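Long-range contacts in PA14 domain-containing protein (Clostridium clariflavum, PDB 6QDI), which probably serves as a membrane-anchored anti-sigma factor whose tandem calcium-binding PA14 domains, the part modelled here, sense biomass sugars outside the cell: residues 209-214 and 251-256; 60-65 and 93-98; 14-19 and 176-181. All blocks are in the same frame, centred on the assembly; numbering follows the deposited sequence.

Interaction 1 (209-214 and 251-256); sequences PYDGDY and SLKAGQ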
ATOM      1  N   PRO A 209       3.149  24.169   5.921  1.00  7.20           N
ATOM      2  CA  PRO A 209       1.779  24.627   6.142  1.00  7.72           C
ATOM      3  C   PRO A 209       1.594  25.555   7.332  1.00  8.41           C
ATOM      4  O   PRO A 209       0.685  26.382   7.300  1.00  9.22           O
ATOM      5  CB  PRO A 209       1.013  23.325   6.367  1.00  8.19           C
ATOM      6  CG  PRO A 209       2.055  22.355   6.890  1.00  8.45           C
ATOM      7  CD  PRO A 209       3.298  22.717   6.146  1.00  7.60           C
ATOM      8  N   TYR A 210       2.407  25.403   8.360  1.00  8.24           N
ATOM      9  CA  TYR A 210       2.216  26.050   9.680  1.00  8.60           C
ATOM     10  C   TYR A 210       3.523  26.521  10.243  1.00  8.80           C
ATOM     11  O   TYR A 210       4.539  25.836  10.104  1.00  9.43           O
ATOM     12  CB  TYR A 210       1.578  25.056  10.695  1.00  9.96           C
ATOM     13  CG  TYR A 210       0.366  24.310  10.189  1.00  9.91           C
ATOM     14  CD1 TYR A 210      -0.791  24.986   9.813  1.00 11.26           C
ATOM     15  CD2 TYR A 210       0.371  22.933  10.094  1.00 10.10           C
ATOM     16  CE1 TYR A 210      -1.901  24.301   9.308  1.00 11.22           C
ATOM     17  CE2 TYR A 210      -0.738  22.259   9.608  1.00 10.42           C
ATOM     18  CZ  TYR A 210      -1.864  22.946   9.212  1.00 10.73           C
ATOM     19  OH  TYR A 210      -2.923  22.235   8.704  1.00 12.88           O
ATOM     20  N   ASP A 211       3.530  27.674  10.914  1.00  8.76           N
ATOM     21  CA  ASP A 211       4.720  28.081  11.608  1.00  8.57           C
ATOM     22  C   ASP A 211       5.024  27.119  12.796  1.00  8.39           C
ATOM     23  O   ASP A 211       4.156  26.846  13.607  1.00  9.22           O
ATOM     24  CB  ASP A 211       4.546  29.474  12.259  1.00  8.09           C
ATOM     25  CG  ASP A 211       4.513  30.638  11.370  1.00  9.18           C
ATOM     26  OD1 ASP A 211       4.670  30.535  10.143  1.00 11.58           O
ATOM     27  OD2 ASP A 211       4.344  31.742  11.940  1.00  9.93           O
ATOM     28  N   GLY A 212       6.268  26.679  12.884  1.00  8.82           N
ATOM     29  CA  GLY A 212       6.749  25.919  14.049  1.00  9.83           C
ATOM     30  C   GLY A 212       7.878  24.994  13.660  1.00  8.97           C
ATOM     31  O   GLY A 212       8.490  25.152  12.615  1.00  9.59           O
ATOM     32  N   ASP A 213       8.188  24.050  14.545  1.00  9.62           N
ATOM     33  CA  ASP A 213       9.304  23.142  14.410  1.00  9.98           C
ATOM     34  C   ASP A 213       8.872  21.811  13.802  1.00  9.94           C
ATOM     35  O   ASP A 213       7.845  21.255  14.191  1.00 10.58           O
ATOM     36  CB  ASP A 213       9.970  22.857  15.762  1.00 11.08           C
ATOM     37  CG  ASP A 213      10.954  23.935  16.218  1.00 12.61           C
ATOM     38  OD1 ASP A 213      10.941  25.082  15.745  1.00 12.14           O
ATOM     39  OD2 ASP A 213      11.794  23.617  17.066  1.00 17.94           O
ATOM     40  N   TYR A 214       9.675  21.353  12.840  1.00  8.96           N
ATOM     41  CA  TYR A 214       9.418  20.118  12.103  1.00  9.13           C
ATOM     42  C   TYR A 214      10.598  19.178  12.231  1.00  9.04           C
ATOM     43  O   TYR A 214      11.737  19.596  12.289  1.00 10.08           O
ATOM     44  CB  TYR A 214       9.160  20.409  10.636  1.00  9.18           C
ATOM     45  CG  TYR A 214       7.890  21.167  10.361  1.00  9.24           C
ATOM     46  CD1 TYR A 214       7.782  22.528  10.655  1.00  9.06           C
ATOM     47  CD2 TYR A 214       6.807  20.563   9.750  1.00  8.77           C
ATOM     48  CE1 TYR A 214       6.614  23.220  10.401  1.00  8.52           C
ATOM     49  CE2 TYR A 214       5.660  21.236   9.469  1.00  8.62           C
ATOM     50  CZ  TYR A 214       5.549  22.587   9.790  1.00  8.25           C
ATOM     51  OH  TYR A 214       4.370  23.251   9.517  1.00  8.78           O
ATOM     52  N   SER A 251      13.147  24.876  12.579  1.00  9.57           N
ATOM     53  CA  SER A 251      12.129  25.924  12.677  0.55  9.43           C
ATOM     54  C   SER A 251      11.773  26.447  11.292  1.00  9.44           C
ATOM     55  O   SER A 251      12.663  26.898  10.551  1.00 11.11           O
ATOM     56  CB  SER A 251      12.616  27.068  13.551  0.55  9.91           C
ATOM     57  OG  SER A 251      11.682  28.117  13.590  0.55 11.00           O
ATOM     58  N   LEU A 252      10.493  26.373  10.948  1.00  8.59           N
ATOM     59  CA  LEU A 252      10.034  26.714   9.601  1.00  8.73           C
ATOM     60  C   LEU A 252       8.822  27.627   9.717  1.00  9.14           C
ATOM     61  O   LEU A 252       8.137  27.698  10.753  1.00  9.36           O
ATOM     62  CB  LEU A 252       9.687  25.437   8.829  1.00  9.35           C
ATOM     63  CG  LEU A 252      10.850  24.477   8.581  1.00 10.10           C
ATOM     64  CD1 LEU A 252      10.337  23.151   8.028  1.00  9.52           C
ATOM     65  CD2 LEU A 252      11.906  25.093   7.679  1.00 11.04           C
ATOM     66  N   LYS A 253       8.569  28.344   8.635  1.00  8.96           N
ATOM     67  CA  LYS A 253       7.452  29.280   8.554  1.00  8.86           C
ATOM     68  C   LYS A 253       6.422  28.850   7.550  1.00  8.67           C
ATOM     69  O   LYS A 253       6.765  28.299   6.498  1.00  8.66           O
ATOM     70  CB  LYS A 253       7.936  30.683   8.191  1.00 11.18           C
ATOM     71  CG  LYS A 253       8.961  31.215   9.169  1.00 13.24           C
ATOM     72  CD  LYS A 253       8.399  31.328  10.573  1.00 13.27           C
ATOM     73  CE  LYS A 253       9.389  32.019  11.486  1.00 16.54           C
ATOM     74  NZ  LYS A 253       9.034  31.825  12.917  1.00 17.62           N
ATOM     75  N   ALA A 254       5.180  29.152   7.835  1.00  8.67           N
ATOM     76  CA  ALA A 254       4.120  28.924   6.879  1.00  8.56           C
ATOM     77  C   ALA A 254       4.492  29.550   5.531  1.00  7.73           C
ATOM     78  O   ALA A 254       4.878  30.715   5.467  1.00  8.35           O
ATOM     79  CB  ALA A 254       2.805  29.460   7.378  1.00  9.58           C
ATOM     80  N   GLY A 255       4.328  28.775   4.463  1.00  7.46           N
ATOM     81  CA  GLY A 255       4.663  29.256   3.109  1.00  7.90           C
ATOM     82  C   GLY A 255       6.098  29.099   2.719  1.00  6.96           C
ATOM     83  O   GLY A 255       6.440  29.292   1.567  1.00  7.71           O
ATOM     84  N   GLN A 256       6.982  28.724   3.644  1.00  7.76           N
ATOM     85  CA  GLN A 256       8.359  28.535   3.321  1.00  7.60           C
ATOM     86  C   GLN A 256       8.507  27.360   2.354  1.00  7.23           C
ATOM     87  O   GLN A 256       7.842  26.350   2.510  1.00  8.16           O
ATOM     88  CB  GLN A 256       9.160  28.278   4.615  1.00  8.01           C
ATOM     89  CG  GLN A 256      10.632  28.044   4.425  1.00  9.07           C
ATOM     90  CD  GLN A 256      11.409  28.026   5.693  1.00  9.69           C
ATOM     91  OE1 GLN A 256      10.875  28.332   6.779  1.00 10.89           O
ATOM     92  NE2 GLN A 256      12.689  27.721   5.572  1.00 12.13           N
TER
HETATM   93  O   HOH W   1       6.513  33.231  12.861  1.00 15.60           O

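Interaction 2 (60-65 and 93-98); sequences EYTFYI and MGKIYL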
ATOM      1  N   GLU A  60     -21.791 -25.766   9.986  1.00 13.63           N
ATOM      2  CA  GLU A  60     -20.343 -25.523   9.856  1.00 13.63           C
ATOM      3  C   GLU A  60     -20.038 -25.198   8.398  1.00 13.64           C
ATOM      4  O   GLU A  60     -20.191 -26.050   7.510  1.00 14.00           O
ATOM      5  CB  GLU A  60     -19.506 -26.708  10.323  1.00 13.96           C
ATOM      6  CG  GLU A  60     -18.044 -26.339  10.406  1.00 15.38           C
ATOM      7  CD  GLU A  60     -17.162 -27.436  10.935  1.00 16.27           C
ATOM      8  OE1 GLU A  60     -17.294 -28.584  10.455  1.00 21.54           O
ATOM      9  OE2 GLU A  60     -16.279 -27.138  11.778  1.00 21.44           O
ATOM     10  N   TYR A  61     -19.525 -23.982   8.184  1.00 12.77           N
ATOM     11  CA  TYR A  61     -19.087 -23.538   6.853  1.00 11.77           C
ATOM     12  C   TYR A  61     -17.607 -23.740   6.693  1.00 11.28           C
ATOM     13  O   TYR A  61     -16.829 -23.581   7.645  1.00 12.44           O
ATOM     14  CB  TYR A  61     -19.433 -22.063   6.644  1.00 12.17           C
ATOM     15  CG  TYR A  61     -20.856 -21.869   6.191  1.00 12.33           C
ATOM     16  CD1 TYR A  61     -21.915 -21.938   7.102  1.00 13.51           C
ATOM     17  CD2 TYR A  61     -21.164 -21.673   4.858  1.00 12.17           C
ATOM     18  CE1 TYR A  61     -23.221 -21.796   6.688  1.00 13.90           C
ATOM     19  CE2 TYR A  61     -22.487 -21.527   4.443  1.00 12.76           C
ATOM     20  CZ  TYR A  61     -23.516 -21.579   5.362  1.00 13.34           C
ATOM     21  OH  TYR A  61     -24.838 -21.421   4.997  1.00 14.54           O
ATOM     22  N   THR A  62     -17.223 -24.143   5.481  1.00 10.88           N
ATOM     23  CA  THR A  62     -15.831 -24.104   5.045  1.00 10.17           C
ATOM     24  C   THR A  62     -15.656 -22.967   4.071  1.00 10.15           C
ATOM     25  O   THR A  62     -16.490 -22.808   3.169  1.00 11.24           O
ATOM     26  CB  THR A  62     -15.418 -25.417   4.365  1.00 11.14           C
ATOM     27  OG1 THR A  62     -15.628 -26.492   5.284  1.00 13.14           O
ATOM     28  CG2 THR A  62     -13.951 -25.400   3.970  1.00 11.63           C
ATOM     29  N   PHE A  63     -14.626 -22.140   4.301  1.00  9.80           N
ATOM     30  CA  PHE A  63     -14.216 -21.103   3.366  1.00  9.24           C
ATOM     31  C   PHE A  63     -12.945 -21.545   2.669  1.00  9.50           C
ATOM     32  O   PHE A  63     -12.036 -22.073   3.348  1.00 10.23           O
ATOM     33  CB  PHE A  63     -14.016 -19.754   4.089  1.00  9.06           C
ATOM     34  CG  PHE A  63     -15.334 -19.182   4.573  1.00  9.58           C
ATOM     35  CD1 PHE A  63     -15.868 -19.538   5.818  1.00  9.90           C
ATOM     36  CD2 PHE A  63     -16.073 -18.354   3.772  1.00 10.10           C
ATOM     37  CE1 PHE A  63     -17.111 -19.084   6.207  1.00 10.09           C
ATOM     38  CE2 PHE A  63     -17.283 -17.872   4.170  1.00 11.03           C
ATOM     39  CZ  PHE A  63     -17.810 -18.214   5.392  1.00 11.32           C
ATOM     40  N   TYR A  64     -12.903 -21.368   1.355  1.00  8.98           N
ATOM     41  CA  TYR A  64     -11.776 -21.759   0.547  1.00  8.90           C
ATOM     42  C   TYR A  64     -11.197 -20.504  -0.091  1.00  8.41           C
ATOM     43  O   TYR A  64     -11.948 -19.703  -0.672  1.00 10.35           O
ATOM     44  CB  TYR A  64     -12.183 -22.709  -0.590  1.00  9.69           C
ATOM     45  CG  TYR A  64     -13.020 -23.890  -0.170  1.00 10.96           C
ATOM     46  CD1 TYR A  64     -14.377 -23.762   0.059  1.00 11.48           C
ATOM     47  CD2 TYR A  64     -12.463 -25.146  -0.041  1.00 12.30           C
ATOM     48  CE1 TYR A  64     -15.169 -24.854   0.402  1.00 11.61           C
ATOM     49  CE2 TYR A  64     -13.249 -26.258   0.299  1.00 12.54           C
ATOM     50  CZ  TYR A  64     -14.569 -26.088   0.563  1.00 12.40           C
ATOM     51  OH  TYR A  64     -15.316 -27.201   0.901  1.00 14.34           O
ATOM     52  N   ILE A  65      -9.876 -20.390  -0.059  1.00  8.59           N
ATOM     53  CA  ILE A  65      -9.180 -19.343  -0.745  1.00  8.98           C
ATOM     54  C   ILE A  65      -8.178 -19.917  -1.727  1.00  8.38           C
ATOM     55  O   ILE A  65      -7.412 -20.808  -1.398  1.00 10.25           O
ATOM     56  CB  ILE A  65      -8.542 -18.384   0.256  1.00 10.78           C
ATOM     57  CG1 ILE A  65      -9.672 -17.558   0.927  1.00 13.46           C
ATOM     58  CG2 ILE A  65      -7.615 -17.406  -0.446  1.00 14.40           C
ATOM     59  CD1 ILE A  65      -9.345 -16.446   1.871  1.00 18.56           C
ATOM     60  N   MET A  93      -8.034 -23.400   3.450  1.00 11.04           N
ATOM     61  CA  MET A  93      -9.367 -23.558   4.022  1.00 10.63           C
ATOM     62  C   MET A  93      -9.397 -23.147   5.482  1.00 10.37           C
ATOM     63  O   MET A  93      -8.423 -23.271   6.208  1.00 11.76           O
ATOM     64  CB  MET A  93      -9.854 -25.007   3.942  1.00 11.75           C
ATOM     65  CG  MET A  93     -10.068 -25.535   2.539  1.00 14.75           C
ATOM     66  SD  MET A  93     -10.488 -27.280   2.418  1.00 19.76           S
ATOM     67  CE  MET A  93      -8.880 -28.019   2.658  1.00 21.24           C
ATOM     68  N   GLY A  94     -10.560 -22.659   5.882  1.00 10.06           N
ATOM     69  CA  GLY A  94     -10.853 -22.447   7.299  1.00 11.19           C
ATOM     70  C   GLY A  94     -12.331 -22.744   7.519  1.00 11.59           C
ATOM     71  O   GLY A  94     -13.163 -22.540   6.626  1.00 13.00           O
ATOM     72  N   LYS A  95     -12.659 -23.213   8.728  1.00 11.45           N
ATOM     73  CA  LYS A  95     -14.030 -23.621   9.049  1.00 12.25           C
ATOM     74  C   LYS A  95     -14.558 -22.797  10.208  1.00 12.11           C
ATOM     75  O   LYS A  95     -13.776 -22.407  11.102  1.00 13.37           O
ATOM     76  CB  LYS A  95     -14.055 -25.107   9.410  1.00 14.41           C
ATOM     77  CG  LYS A  95     -13.731 -26.013   8.233  1.00 17.49           C
ATOM     78  CD  LYS A  95     -14.014 -27.464   8.544  1.00 21.88           C
ATOM     79  CE  LYS A  95     -12.875 -28.085   9.305  1.00 26.47           C
ATOM     80  NZ  LYS A  95     -12.976 -29.567   9.198  1.00 29.29           N
ATOM     81  N   ILE A  96     -15.869 -22.564  10.208  1.00 11.87           N
ATOM     82  CA  ILE A  96     -16.530 -21.847  11.310  1.00 12.06           C
ATOM     83  C   ILE A  96     -18.034 -22.144  11.292  1.00 12.37           C
ATOM     84  O   ILE A  96     -18.649 -22.201  10.212  1.00 11.94           O
ATOM     85  CB  ILE A  96     -16.273 -20.320  11.231  1.00 12.44           C
ATOM     86  CG1 ILE A  96     -16.857 -19.591  12.451  1.00 12.57           C
ATOM     87  CG2 ILE A  96     -16.743 -19.730   9.919  1.00 12.21           C
ATOM     88  CD1 ILE A  96     -16.293 -18.199  12.594  1.00 14.83           C
ATOM     89  N   TYR A  97     -18.612 -22.377  12.468  1.00 12.75           N
ATOM     90  CA  TYR A  97     -20.038 -22.567  12.612  0.50 12.70           C
ATOM     91  C   TYR A  97     -20.762 -21.227  12.556  1.00 12.96           C
ATOM     92  O   TYR A  97     -20.383 -20.306  13.265  1.00 14.34           O
ATOM     93  CB  TYR A  97     -20.335 -23.249  13.939  0.50 13.57           C
ATOM     94  CG  TYR A  97     -21.776 -23.587  14.031  0.50 14.19           C
ATOM     95  CD1 TYR A  97     -22.259 -24.720  13.418  0.50 14.32           C
ATOM     96  CD2 TYR A  97     -22.656 -22.736  14.642  0.50 14.32           C
ATOM     97  CE1 TYR A  97     -23.582 -25.028  13.457  0.50 15.53           C
ATOM     98  CE2 TYR A  97     -23.994 -23.036  14.683  0.50 16.08           C
ATOM     99  CZ  TYR A  97     -24.440 -24.183  14.063  0.50 14.41           C
ATOM    100  OH  TYR A  97     -25.764 -24.565  14.086  0.50 21.97           O
ATOM    101  N   LEU A  98     -21.796 -21.118  11.722  1.00 13.43           N
ATOM    102  CA  LEU A  98     -22.579 -19.902  11.578  1.00 13.72           C
ATOM    103  C   LEU A  98     -24.060 -20.251  11.679  1.00 15.02           C
ATOM    104  O   LEU A  98     -24.447 -21.394  11.410  1.00 16.49           O
ATOM    105  CB  LEU A  98     -22.273 -19.187  10.273  1.00 13.97           C
ATOM    106  CG  LEU A  98     -20.797 -18.864   9.987  1.00 12.47           C
ATOM    107  CD1 LEU A  98     -20.650 -18.350   8.575  1.00 14.33           C
ATOM    108  CD2 LEU A  98     -20.286 -17.827  10.951  1.00 13.68           C
TER

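Interaction 3 (14-19 and 176-181); sequences LTNFKL and DSVIDF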
ATOM      1  N   LEU A  14      -0.864  -2.808   2.516  1.00  6.70           N
ATOM      2  CA  LEU A  14      -2.100  -2.109   2.937  1.00  6.92           C
ATOM      3  C   LEU A  14      -1.790  -0.677   3.351  1.00  7.00           C
ATOM      4  O   LEU A  14      -2.422  -0.123   4.266  1.00  8.30           O
ATOM      5  CB  LEU A  14      -2.862  -2.903   3.994  1.00  7.52           C
ATOM      6  CG  LEU A  14      -3.189  -4.344   3.590  1.00  8.34           C
ATOM      7  CD1 LEU A  14      -3.555  -5.147   4.826  1.00  9.92           C
ATOM      8  CD2 LEU A  14      -4.264  -4.397   2.532  1.00  8.55           C
ATOM      9  N   THR A  15      -0.842  -0.058   2.646  1.00  7.28           N
ATOM     10  CA  THR A  15      -0.538   1.343   2.791  1.00  8.08           C
ATOM     11  C   THR A  15      -0.630   2.030   1.421  1.00  7.63           C
ATOM     12  O   THR A  15      -0.468   1.418   0.373  1.00  7.89           O
ATOM     13  CB  THR A  15       0.818   1.596   3.425  1.00  8.12           C
ATOM     14  OG1 THR A  15       1.871   1.212   2.545  1.00  7.72           O
ATOM     15  CG2 THR A  15       0.938   0.959   4.781  1.00  8.28           C
ATOM     16  N   ASN A  16      -0.879   3.344   1.508  1.00  8.70           N
ATOM     17  CA  ASN A  16      -1.022   4.242   0.364  1.00  9.38           C
ATOM     18  C   ASN A  16      -2.295   3.947  -0.422  1.00  9.00           C
ATOM     19  O   ASN A  16      -2.282   3.407  -1.533  1.00  8.99           O
ATOM     20  CB  ASN A  16       0.230   4.304  -0.508  1.00  9.48           C
ATOM     21  CG  ASN A  16       0.252   5.544  -1.324  1.00 11.73           C
ATOM     22  OD1 ASN A  16      -0.515   6.488  -1.064  1.00 16.25           O
ATOM     23  ND2 ASN A  16       1.176   5.616  -2.238  1.00 12.69           N
ATOM     24  N   PHE A  17      -3.418   4.284   0.189  1.00  9.68           N
ATOM     25  CA  PHE A  17      -4.741   4.117  -0.380  1.00  9.37           C
ATOM     26  C   PHE A  17      -4.916   4.890  -1.671  1.00  9.97           C
ATOM     27  O   PHE A  17      -4.564   6.076  -1.728  1.00 12.18           O
ATOM     28  CB  PHE A  17      -5.757   4.616   0.657  1.00  9.90           C
ATOM     29  CG  PHE A  17      -7.158   4.673   0.135  1.00 10.26           C
ATOM     30  CD1 PHE A  17      -7.974   3.553   0.129  1.00 10.01           C
ATOM     31  CD2 PHE A  17      -7.673   5.857  -0.333  1.00 10.97           C
ATOM     32  CE1 PHE A  17      -9.290   3.623  -0.344  1.00 10.67           C
ATOM     33  CE2 PHE A  17      -8.958   5.925  -0.852  1.00 11.61           C
ATOM     34  CZ  PHE A  17      -9.772   4.821  -0.822  1.00 10.97           C
ATOM     35  N   LYS A  18      -5.451   4.217  -2.690  1.00  9.34           N
ATOM     36  CA  LYS A  18      -5.764   4.862  -3.940  1.00  9.81           C
ATOM     37  C   LYS A  18      -7.210   4.803  -4.406  1.00 10.40           C
ATOM     38  O   LYS A  18      -7.604   5.632  -5.237  1.00 12.79           O
ATOM     39  CB  LYS A  18      -4.868   4.345  -5.059  1.00 12.50           C
ATOM     40  CG  LYS A  18      -3.371   4.583  -4.823  1.00 13.40           C
ATOM     41  CD  LYS A  18      -2.978   6.082  -4.829  1.00 17.53           C
ATOM     42  CE  LYS A  18      -1.489   6.323  -4.542  1.00 20.36           C
ATOM     43  NZ  LYS A  18      -1.066   7.768  -4.515  1.00 24.59           N
ATOM     44  N   LEU A  19      -8.008   3.856  -3.922  1.00  9.89           N
ATOM     45  CA  LEU A  19      -9.354   3.664  -4.496  1.00 10.35           C
ATOM     46  C   LEU A  19     -10.180   2.819  -3.589  1.00  9.37           C
ATOM     47  O   LEU A  19      -9.693   1.799  -3.038  1.00  9.70           O
ATOM     48  CB  LEU A  19      -9.265   2.954  -5.835  1.00 11.56           C
ATOM     49  CG  LEU A  19     -10.562   2.598  -6.540  1.00 13.16           C
ATOM     50  CD1 LEU A  19     -11.245   3.844  -7.071  1.00 15.38           C
ATOM     51  CD2 LEU A  19     -10.268   1.611  -7.655  1.00 14.06           C
ATOM     52  N   ASP A 176       5.343  11.763  -8.458  1.00  7.29           N
ATOM     53  CA  ASP A 176       4.784  10.885  -7.417  1.00  7.16           C
ATOM     54  C   ASP A 176       4.065  11.738  -6.384  1.00  6.63           C
ATOM     55  O   ASP A 176       4.619  12.696  -5.881  1.00  7.48           O
ATOM     56  CB  ASP A 176       5.901  10.062  -6.731  1.00  7.44           C
ATOM     57  CG  ASP A 176       6.258   8.798  -7.485  1.00  7.05           C
ATOM     58  OD1 ASP A 176       5.323   8.163  -8.013  1.00  7.90           O
ATOM     59  OD2 ASP A 176       7.466   8.446  -7.552  1.00  6.71           O
ATOM     60  N   SER A 177       2.808  11.385  -6.120  1.00  6.91           N
ATOM     61  CA  SER A 177       1.958  12.170  -5.240  0.51  7.14           C
ATOM     62  C   SER A 177       2.521  12.344  -3.832  1.00  6.66           C
ATOM     63  O   SER A 177       2.437  13.422  -3.239  1.00  6.70           O
ATOM     64  CB  SER A 177       0.600  11.481  -5.197  0.51  8.64           C
ATOM     65  OG  SER A 177       0.026  11.532  -6.495  0.51 12.72           O
ATOM     66  N   VAL A 178       2.989  11.218  -3.292  1.00  6.93           N
ATOM     67  CA  VAL A 178       3.632  11.129  -2.002  1.00  7.22           C
ATOM     68  C   VAL A 178       4.791  10.144  -2.067  1.00  6.93           C
ATOM     69  O   VAL A 178       4.861   9.368  -3.010  1.00  8.76           O
ATOM     70  CB  VAL A 178       2.662  10.713  -0.865  1.00  8.46           C
ATOM     71  CG1 VAL A 178       1.611  11.746  -0.606  1.00  8.64           C
ATOM     72  CG2 VAL A 178       2.052   9.354  -1.129  1.00  9.31           C
ATOM     73  N   ILE A 179       5.667  10.189  -1.075  1.00  6.75           N
ATOM     74  CA  ILE A 179       6.716   9.199  -0.972  1.00  6.82           C
ATOM     75  C   ILE A 179       6.305   8.226   0.142  1.00  6.33           C
ATOM     76  O   ILE A 179       6.597   8.428   1.305  1.00  6.83           O
ATOM     77  CB  ILE A 179       8.081   9.813  -0.723  1.00  7.82           C
ATOM     78  CG1 ILE A 179       8.372  11.019  -1.610  1.00  9.31           C
ATOM     79  CG2 ILE A 179       9.164   8.718  -0.829  1.00  8.03           C
ATOM     80  CD1 ILE A 179       8.162  10.788  -3.068  1.00 10.30           C
ATOM     81  N   ASP A 180       5.603   7.178  -0.273  1.00  6.44           N
ATOM     82  CA  ASP A 180       5.062   6.187   0.667  1.00  6.95           C
ATOM     83  C   ASP A 180       5.026   4.862  -0.062  1.00  6.65           C
ATOM     84  O   ASP A 180       3.971   4.469  -0.566  1.00  8.38           O
ATOM     85  CB  ASP A 180       3.676   6.624   1.114  1.00  8.33           C
ATOM     86  CG  ASP A 180       3.100   5.749   2.182  1.00 10.95           C
ATOM     87  OD1 ASP A 180       3.862   5.027   2.832  1.00 13.97           O
ATOM     88  OD2 ASP A 180       1.876   5.818   2.419  1.00 12.04           O
ATOM     89  N   PHE A 181       6.171   4.204  -0.160  1.00  6.31           N
ATOM     90  CA  PHE A 181       6.335   3.050  -1.034  1.00  6.50           C
ATOM     91  C   PHE A 181       6.777   1.804  -0.285  1.00  6.12           C
ATOM     92  O   PHE A 181       7.666   1.843   0.570  1.00  6.53           O
ATOM     93  CB  PHE A 181       7.420   3.330  -2.080  1.00  6.72           C
ATOM     94  CG  PHE A 181       6.991   4.309  -3.145  1.00  6.88           C
ATOM     95  CD1 PHE A 181       6.185   3.901  -4.174  1.00  7.70           C
ATOM     96  CD2 PHE A 181       7.386   5.630  -3.086  1.00  7.21           C
ATOM     97  CE1 PHE A 181       5.823   4.764  -5.168  1.00  8.33           C
ATOM     98  CE2 PHE A 181       6.949   6.527  -4.048  1.00  8.26           C
ATOM     99  CZ  PHE A 181       6.178   6.088  -5.106  1.00  9.06           C
TER
HETATM  100  O   HOH W   2       2.948   3.650  -3.332  1.00 14.42           O
HETATM  101  O   HOH W   3       2.116   7.934  -4.268  1.00 16.29           O
HETATM  102  O   HOH W   4       0.290   7.791   1.644  1.00 19.13           O

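Interaction 1 (209-214 and 251-256)
At one end of the second PA14 domain, antiparallel strands 212-220 and 242-252 part company just past the hydrogen-bonded pair Gly212 and Leu252. That pair bonds both ways: Gly212 N gives to Leu252 O at 3.0 Å, and Leu252 N to Gly212 O at 2.9 Å. One step further into the sheet, Asp213 and Ser251 form the non-hydrogen-bonded pair.

Past the strand end, a side chain takes over from the backbone. Asp211 holds its CG beside its own backbone N (chi1 -72°), which brings OD1 to Ala254 N at 2.7 Å in a nearly straight bond (169°), the N-H coming almost head-on to OD1, in line with its C-O bond. The other oxygen, OD2, takes a proton from water 1 at 2.8 Å, and that water accepts from Lys253 NZ at 2.9 Å. Lys253 also starts a type II turn ending at Gln256, with Gly255 at positive phi; its N donates to Gln256 OE1 at 3.0 Å.

On the face carrying Leu252, CD1 of that leucine meets Tyr214 CD1 at 3.7 Å, the two side chains crossing at a slant. Tyr214 OH reaches back to Tyr210 O at 2.7 Å. The charged ends of Asp211 and Lys253 thus meet through water, while the direct carboxylate bond pins the second residue of the turn, Ala254, against 209-214.

Interaction 2 (60-65 and 93-98)
Tyr61 and Ile96 trade backbone bonds in both directions, and so do Phe63 and Gly94. Phe63 N reaches Gly94 O at 2.8 Å in an almost linear bond (175°), and Gly94 N returns to Phe63 O at 3.0 Å. Ile96 N meets Tyr61 O at 2.9 Å, and Tyr61 N comes to Ile96 O at 2.8 Å. Three of these carbonyls also receive CA-H contacts, the shorter two from Lys95 CA, 3.1 Å from Tyr61 O, and Met93 CA, 3.1 Å from Phe63 O; the third is Thr62 CA to Gly94 O.

Strand 93-98 thereby becomes a neighbour of 59-68 in one sheet of the first PA14 beta-sandwich; Thr62 and Tyr64 turn their backbone bonds the other way, to Ser124 and Glu122 of strand 117-125. Inside the sandwich, Ile96 CG2 touches Phe63 CE1 at 3.8 Å, at the ring edge, and Tyr61 OH accepts from Tyr57 N.

On the opposite face, Tyr64 OH bonds Ser124 OG. Met93, its CG beside the backbone N (chi1 -65°), lays CG and SD obliquely against the Tyr64 ring, a Met-aromatic contact with SD 4.6 Å from the centroid, while Thr62 CG2 lies over one face of that ring, toward its rim.

Interaction 3 (14-19 and 176-181)
The Asn16 and Asp180 side chains run past one another head to tail, with the amide and carboxylate planes 35° apart, and Val178 CG2 approaches the amide, 3.8 Å from Asn16 OD1. With CG anti to the backbone N (chi1 -159°), Asn16 extends across the cleft between the two PA14 domains, and ordered water fills in around the amide.

Water 4 donates to both acceptors, 3.1 Å from Asn16 OD1 and 2.6 Å from Asp180 OD2. Asn16 ND2 donates to two waters: water 2 at 2.9 Å, which lies next to Asp180 O, and water 3 at 3.2 Å. Water 3 also accepts from Lys18 NZ at 3.2 Å and gives a weak bond to Val178 O. The other carboxylate oxygen, Asp180 OD1, is held by a salt bridge to Arg274, which also donates to Thr15 OG1, itself bonded to Asp13, and so ties the domains together directly.

Lys18 and Leu19 both face Tyr8, a classic beta bulge at the start of strand 17-23. Asn16 bonds through its backbone to Asp10, a ligand of the first calcium ion, placing the 14-16 loop beside that site; across the cleft, Val178 and Asp180 pack on Val286 of strand 285-286, where strand 180-184 begins.

How the interactions relate
Interactions 1 and 2 each join two antiparallel strands within one PA14 domain and lie on opposite sides of the chain's centre, about 54 Å apart between centres. Interaction 2 is partly buried, regularly paired along its length and backed by apolar side chains; interaction 1 is a surface contact where pairing ends and a side-chain carboxylate holds the turn. Interaction 3 is also at the surface but near the middle of the molecule, where it bridges the domains largely through water. Interactions 1 and 3 reach the same sheet of the second domain, their nearest atoms about 13 Å apart, while interaction 2 is nested in the loop that interaction 3 closes.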